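Local coordinates for protein putative short-chain dehydrogenase/reductase (Burkholderia xenovorans, PDB 5IZ4) that probably reduces 3-oxoacyl-[acyl-carrier-protein] substrates with NADPH, as a member of the short-chain dehydrogenase/reductase family, and binds ADP in its nucleotide pocket, at residues C17-S22 and A29-F34; S24-A29 and A239-L244; A37-A42 and L244-T249. All coordinates share one frame; numbering follows the deposited sequence. Where two conformers were deposited one is given.

Overall arrangement
Contacts 1 and 2 share helix 25-36, contacts 2 and 3 share helix 238-250, all in one Rossmann fold. Contact 1 lays the first helix on strand 16-20, contact 2 crosses the two helices, and contact 3 runs from the second to the turn before strand 40-45. Contact 1 is centred about 7 Å from the centres of the others. The R33 NE to E243 OE1 salt bridge (2.8 Å) joins contacts 1 and 2; probable backbone hydrogen bonds, C17 N to S40 O (2.9 Å) and A42 N to C17 O (2.8 Å), join contacts 1 and 3. Contacts 1 and 2 touch ADP; contact 3 lies away, W246's side chain about 11 Å from that of ADP-binding I26.

Contact 1: C17-S22 and A29-F34; sequences CVITGS and ATALRF. With ADP (adenosine-5'-diphosphate), chain B.
T30 O accepts the backbone N of F34 at 3.0 Å and also lies in plane at the edge of the F34 ring, whose face takes the sulfur of C17. SG sits over the middle of that ring, 3.7 Å from the F34 centroid and only 6° off the ring normal. It therefore faces all six ring carbons at nearly equal range, a Cys sulfur-aromatic contact in which the polarisable SG meets the pi cloud rather than the rim. With SG anti to the backbone N (chi1 -176°), the C17 side chain is directed from strand 16-20 at the helix, and its CB comes to 3.5 Å from F34 CD2 beside the sulfur. Further along the strand, I19 ends in CD1, which packs 3.8 Å from A31 CA and also meets the A31 methyl. That methyl is touched again by the hydroxyl of S22, OG lying 3.5 Å from A31 CB. The S22 OG is buried and has no hydrogen-bond partner in the model. T30 OG1, by contrast, is satisfied within the helix by I26 O. Strand and helix run almost antiparallel (167°), their axes 8.9 Å apart, as expected for the first strand and helix of a Rossmann beta-alpha-beta unit. Between them the chain makes the TGxxxGxG turn of the family. There G21, with positive phi and no side chain, lets the ribose approach, its CA 3.6 Å from ADP O4'. T20 OG1 accepts a hydrogen bond from A102 N, a residue of the ADP pocket. Sulfur, methyl and ring meet here without a directed polar bond, which implies that the helix is seated on the sheet by close apolar packing, with the sulfur-aromatic contact at one end and the nucleotide turn at the other.

Contact 2: S24-A29 and A239-L244; sequences SGIGAA and AEIAEL. With ADP (adenosine-5'-diphosphate), chain B.
A239 meets A29 through its backbone: the A29 methyl lies 3.8 Å from A239 N, while the A239 methyl itself points away. The two CA atoms, A29 and A239, are just 5.2 Å apart, a close approach that small residues on both helices permit. I241 meets I26 through its methyl branch. Its CG2 lies 3.8 Å from I26 CG2 and also meets I26 CD1, and the two branched side chains pass each other obliquely. I26 is extended (chi2 166°), which carries CD1 past I241 toward the ADP beta-phosphate, near O3B. Next comes A242, whose methyl packs on the backbone of the facing helix, CB being 3.4 Å from A29 O and 4.0 Å from A29 CB. The helices cross at -60° with their axes 8.0 Å apart. At its N-terminal end, helix 25-36 receives the diphosphate. I26 N donates to O2B of ADP almost straight (163°), though the 2.5 Å modelled between I26 N and O2B is very short. S24 OG bonds to the alpha-phosphate oxygen O2A, and the ribose O3' makes a weak bond to the same OG. I26 thus serves the nucleotide with its backbone and the helix packing with its side chain. Strand 195-202 adds P202, which touches both isoleucines, and L200, which touches I241 and L244; A242 leans further along helix 25-36 onto T30 and R33, and L244 packs on F247 of the second subunit.

Contact 3: A37-A42 and L244-T249; sequences AGWSVA and LAWFLT
The A37 methyl stands over one face of the W246 indole, CB 3.6 Å from the centroid of the six-membered ring and 25° off its normal, a CH-pi contact. CG of W246 is anti to the backbone N (chi1 165°), which swings the indole off helix 238-250 toward the turn at A37-W39. There its outer edge meets W39 in an offset edge-to-face pair, with planes at 83° and 5.0 Å between the centroids of the W39 five-membered ring and the W246 six-membered ring. CZ3 and CH2 of W246 point at the face of W39, and W246 CZ3 lies 3.4 Å from W39 NE1. The turn itself is a Schellman motif ending helix 25-36, with G38 at positive phi, and it leads straight into strand 40-45 of the Rossmann sheet. F34, from that helix, makes edge-to-face contacts with both tryptophans, and R33 forms a cation-pi contact with W246. At the far end of the W39 indole, T249 offers a methyl, CG2 being 3.7 Å from W39 CH2. Its hydroxyl turns back into its own helix, T249 OG1 donating to A245 O at 2.9 Å, and also bonds to S154 OG.

Contact 1: C17-S22 and A29-F34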
loop_
_atom_site.group_PDB
_atom_site.type_symbol
_atom_site.label_atom_id
_atom_site.label_comp_id
_atom_site.label_asym_id
_atom_site.label_seq_id
_atom_site.Cartn_x
_atom_site.Cartn_y
_atom_site.Cartn_z
ATOM N N CYS A 17 22.136 -13.354 18.628
ATOM C CA CYS A 17 20.888 -13.466 17.885
ATOM C C CYS A 17 20.061 -14.615 18.442
ATOM O O CYS A 17 20.583 -15.719 18.634
ATOM C CB CYS A 17 21.140 -13.686 16.394
ATOM S SG CYS A 17 19.598 -13.721 15.441
ATOM N N VAL A 18 18.780 -14.349 18.716
ATOM C CA VAL A 18 17.821 -15.365 19.149
ATOM C C VAL A 18 16.902 -15.683 17.976
ATOM O O VAL A 18 16.321 -14.774 17.372
ATOM C CB VAL A 18 17.009 -14.875 20.359
ATOM C CG1 VAL A 18 15.971 -15.926 20.780
ATOM C CG2 VAL A 18 17.937 -14.522 21.530
ATOM N N ILE A 19 16.768 -16.966 17.641
ATOM C CA ILE A 19 15.984 -17.393 16.480
ATOM C C ILE A 19 14.940 -18.403 16.948
ATOM O O ILE A 19 15.301 -19.495 17.404
ATOM C CB ILE A 19 16.876 -18.012 15.387
ATOM C CG1 ILE A 19 18.029 -17.066 14.978
ATOM C CG2 ILE A 19 16.054 -18.388 14.151
ATOM C CD1 ILE A 19 19.376 -17.399 15.647
ATOM N N THR A 20 13.653 -18.055 16.836
ATOM C CA THR A 20 12.645 -19.096 17.027
ATOM C C THR A 20 12.386 -19.796 15.698
ATOM O O THR A 20 12.744 -19.298 14.633
ATOM C CB THR A 20 11.325 -18.557 17.585
ATOM O OG1 THR A 20 10.686 -17.705 16.620
ATOM C CG2 THR A 20 11.542 -17.810 18.902
ATOM N N GLY A 21 11.757 -20.968 15.768
ATOM C CA GLY A 21 11.595 -21.752 14.559
ATOM C C GLY A 21 12.914 -22.152 13.951
ATOM O O GLY A 21 13.015 -22.293 12.725
ATOM N N SER A 22 13.936 -22.344 14.780
ATOM C CA SER A 22 15.300 -22.486 14.291
ATOM C C SER A 22 15.662 -23.908 13.900
ATOM O O SER A 22 16.781 -24.135 13.417
ATOM C CB SER A 22 16.297 -21.990 15.340
ATOM O OG SER A 22 17.584 -21.832 14.755
ATOM N N ALA A 29 18.218 -21.607 8.441
ATOM C CA ALA A 29 19.116 -20.862 7.563
ATOM C C ALA A 29 19.564 -19.554 8.204
ATOM O O ALA A 29 20.694 -19.101 7.978
ATOM C CB ALA A 29 18.425 -20.585 6.228
ATOM N N THR A 30 18.689 -18.931 8.996
ATOM C CA THR A 30 19.032 -17.655 9.621
ATOM C C THR A 30 20.022 -17.846 10.764
ATOM O O THR A 30 20.962 -17.060 10.911
ATOM C CB THR A 30 17.765 -16.944 10.098
ATOM O OG1 THR A 30 16.908 -16.703 8.973
ATOM C CG2 THR A 30 18.107 -15.604 10.756
ATOM N N ALA A 31 19.834 -18.885 11.582
ATOM C CA ALA A 31 20.839 -19.185 12.593
ATOM C C ALA A 31 22.210 -19.353 11.948
ATOM O O ALA A 31 23.209 -18.807 12.430
ATOM C CB ALA A 31 20.446 -20.447 13.366
ATOM N N LEU A 32 22.269 -20.082 10.835
ATOM C CA LEU A 32 23.545 -20.310 10.168
ATOM C C LEU A 32 24.154 -19.003 9.669
ATOM O O LEU A 32 25.358 -18.768 9.833
ATOM C CB LEU A 32 23.358 -21.292 9.012
ATOM C CG LEU A 32 24.643 -21.726 8.298
ATOM C CD1 LEU A 32 25.666 -22.272 9.293
ATOM C CD2 LEU A 32 24.343 -22.757 7.216
ATOM N N ARG A 33 23.336 -18.135 9.072
ATOM C CA ARG A 33 23.861 -16.883 8.528
ATOM C C ARG A 33 24.422 -15.991 9.628
ATOM O O ARG A 33 25.479 -15.369 9.453
ATOM C CB ARG A 33 22.771 -16.143 7.750
ATOM C CG ARG A 33 23.265 -14.836 7.130
ATOM C CD ARG A 33 24.388 -15.123 6.154
ATOM N NE ARG A 33 24.984 -13.924 5.558
ATOM C CZ ARG A 33 25.980 -13.235 6.110
ATOM N NH1 ARG A 33 26.469 -13.599 7.289
ATOM N NH2 ARG A 33 26.479 -12.172 5.493
ATOM N N PHE A 34 23.729 -15.905 10.768
ATOM C CA PHE A 34 24.280 -15.137 11.879
ATOM C C PHE A 34 25.542 -15.800 12.423
ATOM O O PHE A 34 26.504 -15.110 12.779
ATOM C CB PHE A 34 23.222 -14.940 12.974
ATOM C CG PHE A 34 22.313 -13.752 12.723
ATOM C CD1 PHE A 34 21.248 -13.850 11.847
ATOM C CD2 PHE A 34 22.543 -12.536 13.351
ATOM C CE1 PHE A 34 20.428 -12.756 11.597
ATOM C CE2 PHE A 34 21.724 -11.437 13.117
ATOM C CZ PHE A 34 20.663 -11.543 12.237
HETATM P PB ADP B . 9.612 -21.941 7.057
HETATM O O1B ADP B . 8.959 -21.146 8.245
HETATM O O2B ADP B . 11.154 -22.141 7.122
HETATM O O3B ADP B . 9.045 -21.669 5.627
HETATM P PA ADP B . 9.210 -24.394 8.813
HETATM O O1A ADP B . 7.820 -25.144 9.226
HETATM O O2A ADP B . 10.398 -25.406 8.762
HETATM O O3A ADP B . 8.884 -23.546 7.514
HETATM O "O5'" ADP B . 9.346 -23.427 10.149
HETATM C "C5'" ADP B . 8.370 -23.429 11.203
HETATM C "C4'" ADP B . 9.167 -23.743 12.472
HETATM O "O4'" ADP B . 8.418 -23.296 13.671
HETATM C "C3'" ADP B . 9.443 -25.253 12.687
HETATM O "O3'" ADP B . 10.685 -25.473 13.294
HETATM C "C2'" ADP B . 8.305 -25.597 13.686
HETATM O "O2'" ADP B . 8.719 -26.774 14.382
HETATM C "C1'" ADP B . 8.336 -24.374 14.583
HETATM N N9 ADP B . 7.104 -24.263 15.391
HETATM C C8 ADP B . 5.790 -24.638 15.070
HETATM N N7 ADP B . 4.977 -24.384 16.068
HETATM C C5 ADP B . 5.758 -23.836 17.066
HETATM C C6 ADP B . 5.460 -23.379 18.338
HETATM N N6 ADP B . 4.188 -23.431 18.803
HETATM N N1 ADP B . 6.445 -22.888 19.099
HETATM C C2 ADP B . 7.697 -22.862 18.612
HETATM N N3 ADP B . 8.067 -23.281 17.416
HETATM C C4 ADP B . 7.074 -23.761 16.654
#

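Contact 2: S24-A29 and A239-L244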
loop_
_atom_site.group_PDB
_atom_site.type_symbol
_atom_site.label_atom_id
_atom_site.label_comp_id
_atom_site.label_asym_id
_atom_site.label_seq_id
_atom_site.Cartn_x
_atom_site.Cartn_y
_atom_site.Cartn_z
ATOM N N SER A 24 14.499 -25.695 11.448
ATOM C CA SER A 24 14.343 -26.021 10.038
ATOM C C SER A 24 14.050 -24.748 9.262
ATOM O O SER A 24 13.865 -23.673 9.836
ATOM C CB SER A 24 13.223 -27.038 9.821
ATOM O OG SER A 24 12.003 -26.529 10.333
ATOM N N GLY A 25 14.021 -24.899 7.938
ATOM C CA GLY A 25 13.552 -23.846 7.051
ATOM C C GLY A 25 14.289 -22.536 7.237
ATOM O O GLY A 25 15.519 -22.491 7.377
ATOM N N ILE A 26 13.517 -21.446 7.235
ATOM C CA ILE A 26 14.093 -20.101 7.277
ATOM C C ILE A 26 14.851 -19.874 8.579
ATOM O O ILE A 26 15.934 -19.278 8.588
ATOM C CB ILE A 26 12.977 -19.060 7.069
ATOM C CG1 ILE A 26 12.498 -19.095 5.617
ATOM C CG2 ILE A 26 13.442 -17.656 7.490
ATOM C CD1 ILE A 26 11.194 -18.354 5.391
ATOM N N GLY A 27 14.290 -20.323 9.703
ATOM C CA GLY A 27 14.975 -20.135 10.970
ATOM C C GLY A 27 16.321 -20.833 11.013
ATOM O O GLY A 27 17.319 -20.260 11.463
ATOM N N ALA A 28 16.371 -22.081 10.537
ATOM C CA ALA A 28 17.639 -22.803 10.480
ATOM C C ALA A 28 18.652 -22.063 9.613
ATOM O O ALA A 28 19.824 -21.920 9.983
ATOM C CB ALA A 28 17.415 -24.207 9.935
ATOM N N ALA A 29 18.218 -21.607 8.441
ATOM C CA ALA A 29 19.116 -20.862 7.563
ATOM C C ALA A 29 19.564 -19.554 8.204
ATOM O O ALA A 29 20.694 -19.101 7.978
ATOM C CB ALA A 29 18.425 -20.585 6.228
ATOM N N ALA A 239 18.104 -19.751 2.514
ATOM C CA ALA A 239 19.277 -18.897 2.703
ATOM C C ALA A 239 19.037 -17.456 2.265
ATOM O O ALA A 239 19.582 -16.527 2.876
ATOM C CB ALA A 239 20.469 -19.486 1.951
ATOM N N GLU A 240 18.239 -17.228 1.217
ATOM C CA GLU A 240 17.965 -15.866 0.745
ATOM C C GLU A 240 17.186 -15.064 1.777
ATOM O O GLU A 240 17.371 -13.850 1.920
ATOM C CB GLU A 240 17.158 -15.896 -0.553
ATOM C CG GLU A 240 17.749 -16.676 -1.693
ATOM C CD GLU A 240 16.699 -16.979 -2.743
ATOM O OE1 GLU A 240 15.755 -16.173 -2.880
ATOM O OE2 GLU A 240 16.797 -18.035 -3.406
ATOM N N ILE A 241 16.257 -15.728 2.470
ATOM C CA ILE A 241 15.477 -15.030 3.483
ATOM C C ILE A 241 16.353 -14.729 4.690
ATOM O O ILE A 241 16.221 -13.673 5.325
ATOM C CB ILE A 241 14.235 -15.857 3.867
ATOM C CG1 ILE A 241 13.490 -16.304 2.606
ATOM C CG2 ILE A 241 13.310 -15.025 4.767
ATOM C CD1 ILE A 241 13.071 -15.150 1.674
ATOM N N ALA A 242 17.263 -15.657 5.022
ATOM C CA ALA A 242 18.266 -15.412 6.055
ATOM C C ALA A 242 19.136 -14.208 5.709
ATOM O O ALA A 242 19.442 -13.390 6.584
ATOM C CB ALA A 242 19.135 -16.656 6.246
ATOM N N GLU A 243 19.553 -14.087 4.443
ATOM C CA GLU A 243 20.350 -12.925 4.041
ATOM C C GLU A 243 19.595 -11.631 4.298
ATOM O O GLU A 243 20.177 -10.641 4.755
ATOM C CB GLU A 243 20.736 -12.994 2.555
ATOM C CG GLU A 243 21.866 -13.939 2.186
ATOM C CD GLU A 243 23.226 -13.562 2.778
ATOM O OE1 GLU A 243 24.039 -14.484 2.964
ATOM O OE2 GLU A 243 23.488 -12.367 3.039
ATOM N N LEU A 244 18.299 -11.613 3.981
ATOM C CA LEU A 244 17.493 -10.424 4.220
ATOM C C LEU A 244 17.372 -10.132 5.715
ATOM O O LEU A 244 17.465 -8.973 6.136
ATOM C CB LEU A 244 16.123 -10.613 3.568
ATOM C CG LEU A 244 15.072 -9.505 3.534
ATOM C CD1 LEU A 244 15.588 -8.240 2.866
ATOM C CD2 LEU A 244 13.839 -10.023 2.803
HETATM P PB ADP B . 9.612 -21.941 7.057
HETATM O O1B ADP B . 8.959 -21.146 8.245
HETATM O O2B ADP B . 11.154 -22.141 7.122
HETATM O O3B ADP B . 9.045 -21.669 5.627
HETATM P PA ADP B . 9.210 -24.394 8.813
HETATM O O1A ADP B . 7.820 -25.144 9.226
HETATM O O2A ADP B . 10.398 -25.406 8.762
HETATM O O3A ADP B . 8.884 -23.546 7.514
HETATM O "O5'" ADP B . 9.346 -23.427 10.149
HETATM C "C5'" ADP B . 8.370 -23.429 11.203
HETATM C "C4'" ADP B . 9.167 -23.743 12.472
HETATM O "O4'" ADP B . 8.418 -23.296 13.671
HETATM C "C3'" ADP B . 9.443 -25.253 12.687
HETATM O "O3'" ADP B . 10.685 -25.473 13.294
HETATM C "C2'" ADP B . 8.305 -25.597 13.686
HETATM O "O2'" ADP B . 8.719 -26.774 14.382
HETATM C "C1'" ADP B . 8.336 -24.374 14.583
HETATM N N9 ADP B . 7.104 -24.263 15.391
HETATM C C8 ADP B . 5.790 -24.638 15.070
HETATM N N7 ADP B . 4.977 -24.384 16.068
HETATM C C5 ADP B . 5.758 -23.836 17.066
HETATM C C6 ADP B . 5.460 -23.379 18.338
HETATM N N6 ADP B . 4.188 -23.431 18.803
HETATM N N1 ADP B . 6.445 -22.888 19.099
HETATM C C2 ADP B . 7.697 -22.862 18.612
HETATM N N3 ADP B . 8.067 -23.281 17.416
HETATM C C4 ADP B . 7.074 -23.761 16.654
#

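Contact 3: A37-A42 and L244-T249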
loop_
_atom_site.group_PDB
_atom_site.type_symbol
_atom_site.label_atom_id
_atom_site.label_comp_id
_atom_site.label_asym_id
_atom_site.label_seq_id
_atom_site.Cartn_x
_atom_site.Cartn_y
_atom_site.Cartn_z
ATOM N N ALA A 37 28.435 -14.791 10.455
ATOM C CA ALA A 37 28.821 -13.421 10.747
ATOM C C ALA A 37 29.591 -13.285 12.052
ATOM O O ALA A 37 30.009 -12.172 12.395
ATOM C CB ALA A 37 27.575 -12.541 10.785
ATOM N N GLY A 38 29.791 -14.377 12.786
ATOM C CA GLY A 38 30.493 -14.320 14.047
ATOM C C GLY A 38 29.614 -14.130 15.260
ATOM O O GLY A 38 30.136 -14.116 16.382
ATOM N N TRP A 39 28.301 -14.007 15.080
ATOM C CA TRP A 39 27.409 -13.829 16.221
ATOM C C TRP A 39 27.225 -15.135 16.983
ATOM O O TRP A 39 27.345 -16.233 16.429
ATOM C CB TRP A 39 26.034 -13.323 15.775
ATOM C CG TRP A 39 26.014 -11.896 15.292
ATOM C CD1 TRP A 39 26.966 -11.267 14.538
ATOM C CD2 TRP A 39 24.990 -10.925 15.540
ATOM N NE1 TRP A 39 26.590 -9.964 14.294
ATOM C CE2 TRP A 39 25.381 -9.731 14.898
ATOM C CE3 TRP A 39 23.777 -10.950 16.237
ATOM C CZ2 TRP A 39 24.604 -8.565 14.941
ATOM C CZ3 TRP A 39 22.999 -9.787 16.274
ATOM C CH2 TRP A 39 23.418 -8.617 15.624
ATOM N N SER A 40 26.930 -15.004 18.272
ATOM C CA SER A 40 26.436 -16.127 19.051
ATOM C C SER A 40 24.955 -16.304 18.757
ATOM O O SER A 40 24.216 -15.322 18.621
ATOM C CB SER A 40 26.667 -15.893 20.545
ATOM O OG SER A 40 28.042 -15.686 20.825
ATOM N N VAL A 41 24.507 -17.552 18.649
ATOM C CA VAL A 41 23.135 -17.821 18.234
ATOM C C VAL A 41 22.443 -18.661 19.295
ATOM O O VAL A 41 23.001 -19.658 19.777
ATOM C CB VAL A 41 23.076 -18.490 16.847
ATOM C CG1 VAL A 41 23.562 -17.505 15.789
ATOM C CG2 VAL A 41 23.923 -19.759 16.808
ATOM N N ALA A 42 21.251 -18.216 19.697
ATOM C CA ALA A 42 20.362 -18.990 20.557
ATOM C C ALA A 42 19.350 -19.675 19.645
ATOM O O ALA A 42 18.500 -19.014 19.034
ATOM C CB ALA A 42 19.685 -18.097 21.593
ATOM N N LEU A 244 18.299 -11.613 3.981
ATOM C CA LEU A 244 17.493 -10.424 4.220
ATOM C C LEU A 244 17.372 -10.132 5.715
ATOM O O LEU A 244 17.465 -8.973 6.136
ATOM C CB LEU A 244 16.123 -10.613 3.568
ATOM C CG LEU A 244 15.072 -9.505 3.534
ATOM C CD1 LEU A 244 15.588 -8.240 2.866
ATOM C CD2 LEU A 244 13.839 -10.023 2.803
ATOM N N ALA A 245 17.178 -11.164 6.542
ATOM C CA ALA A 245 17.106 -10.926 7.978
ATOM C C ALA A 245 18.426 -10.379 8.503
ATOM O O ALA A 245 18.443 -9.475 9.350
ATOM C CB ALA A 245 16.735 -12.217 8.718
ATOM N N TRP A 246 19.540 -10.935 8.024
ATOM C CA TRP A 246 20.856 -10.436 8.417
ATOM C C TRP A 246 21.066 -9.000 7.946
ATOM O O TRP A 246 21.545 -8.154 8.715
ATOM C CB TRP A 246 21.959 -11.348 7.869
ATOM C CG TRP A 246 23.320 -10.700 7.925
ATOM C CD1 TRP A 246 24.048 -10.206 6.873
ATOM C CD2 TRP A 246 24.088 -10.430 9.103
ATOM N NE1 TRP A 246 25.226 -9.663 7.328
ATOM C CE2 TRP A 246 25.271 -9.783 8.694
ATOM C CE3 TRP A 246 23.887 -10.666 10.464
ATOM C CZ2 TRP A 246 26.252 -9.383 9.596
ATOM C CZ3 TRP A 246 24.861 -10.265 11.360
ATOM C CH2 TRP A 246 26.028 -9.624 10.925
ATOM N N PHE A 247 20.702 -8.697 6.693
ATOM C CA PHE A 247 20.895 -7.340 6.190
ATOM C C PHE A 247 20.109 -6.330 7.013
ATOM O O PHE A 247 20.641 -5.285 7.404
ATOM C CB PHE A 247 20.490 -7.221 4.717
ATOM C CG PHE A 247 20.296 -5.787 4.280
ATOM C CD1 PHE A 247 21.388 -4.993 3.968
ATOM C CD2 PHE A 247 19.029 -5.219 4.245
ATOM C CE1 PHE A 247 21.222 -3.677 3.605
ATOM C CE2 PHE A 247 18.858 -3.895 3.885
ATOM C CZ PHE A 247 19.960 -3.126 3.569
ATOM N N LEU A 248 18.822 -6.609 7.252
ATOM C CA LEU A 248 17.999 -5.689 8.023
ATOM C C LEU A 248 18.578 -5.464 9.409
ATOM O O LEU A 248 18.475 -4.360 9.961
ATOM C CB LEU A 248 16.564 -6.216 8.125
ATOM C CG LEU A 248 15.748 -6.128 6.833
ATOM C CD1 LEU A 248 14.358 -6.693 7.069
ATOM C CD2 LEU A 248 15.675 -4.677 6.348
ATOM N N THR A 249 19.195 -6.492 9.988
ATOM C CA THR A 249 19.760 -6.346 11.323
ATOM C C THR A 249 21.056 -5.546 11.310
ATOM O O THR A 249 21.234 -4.617 12.106
ATOM C CB THR A 249 19.985 -7.734 11.919
ATOM O OG1 THR A 249 18.716 -8.382 12.048
ATOM C CG2 THR A 249 20.700 -7.654 13.270
#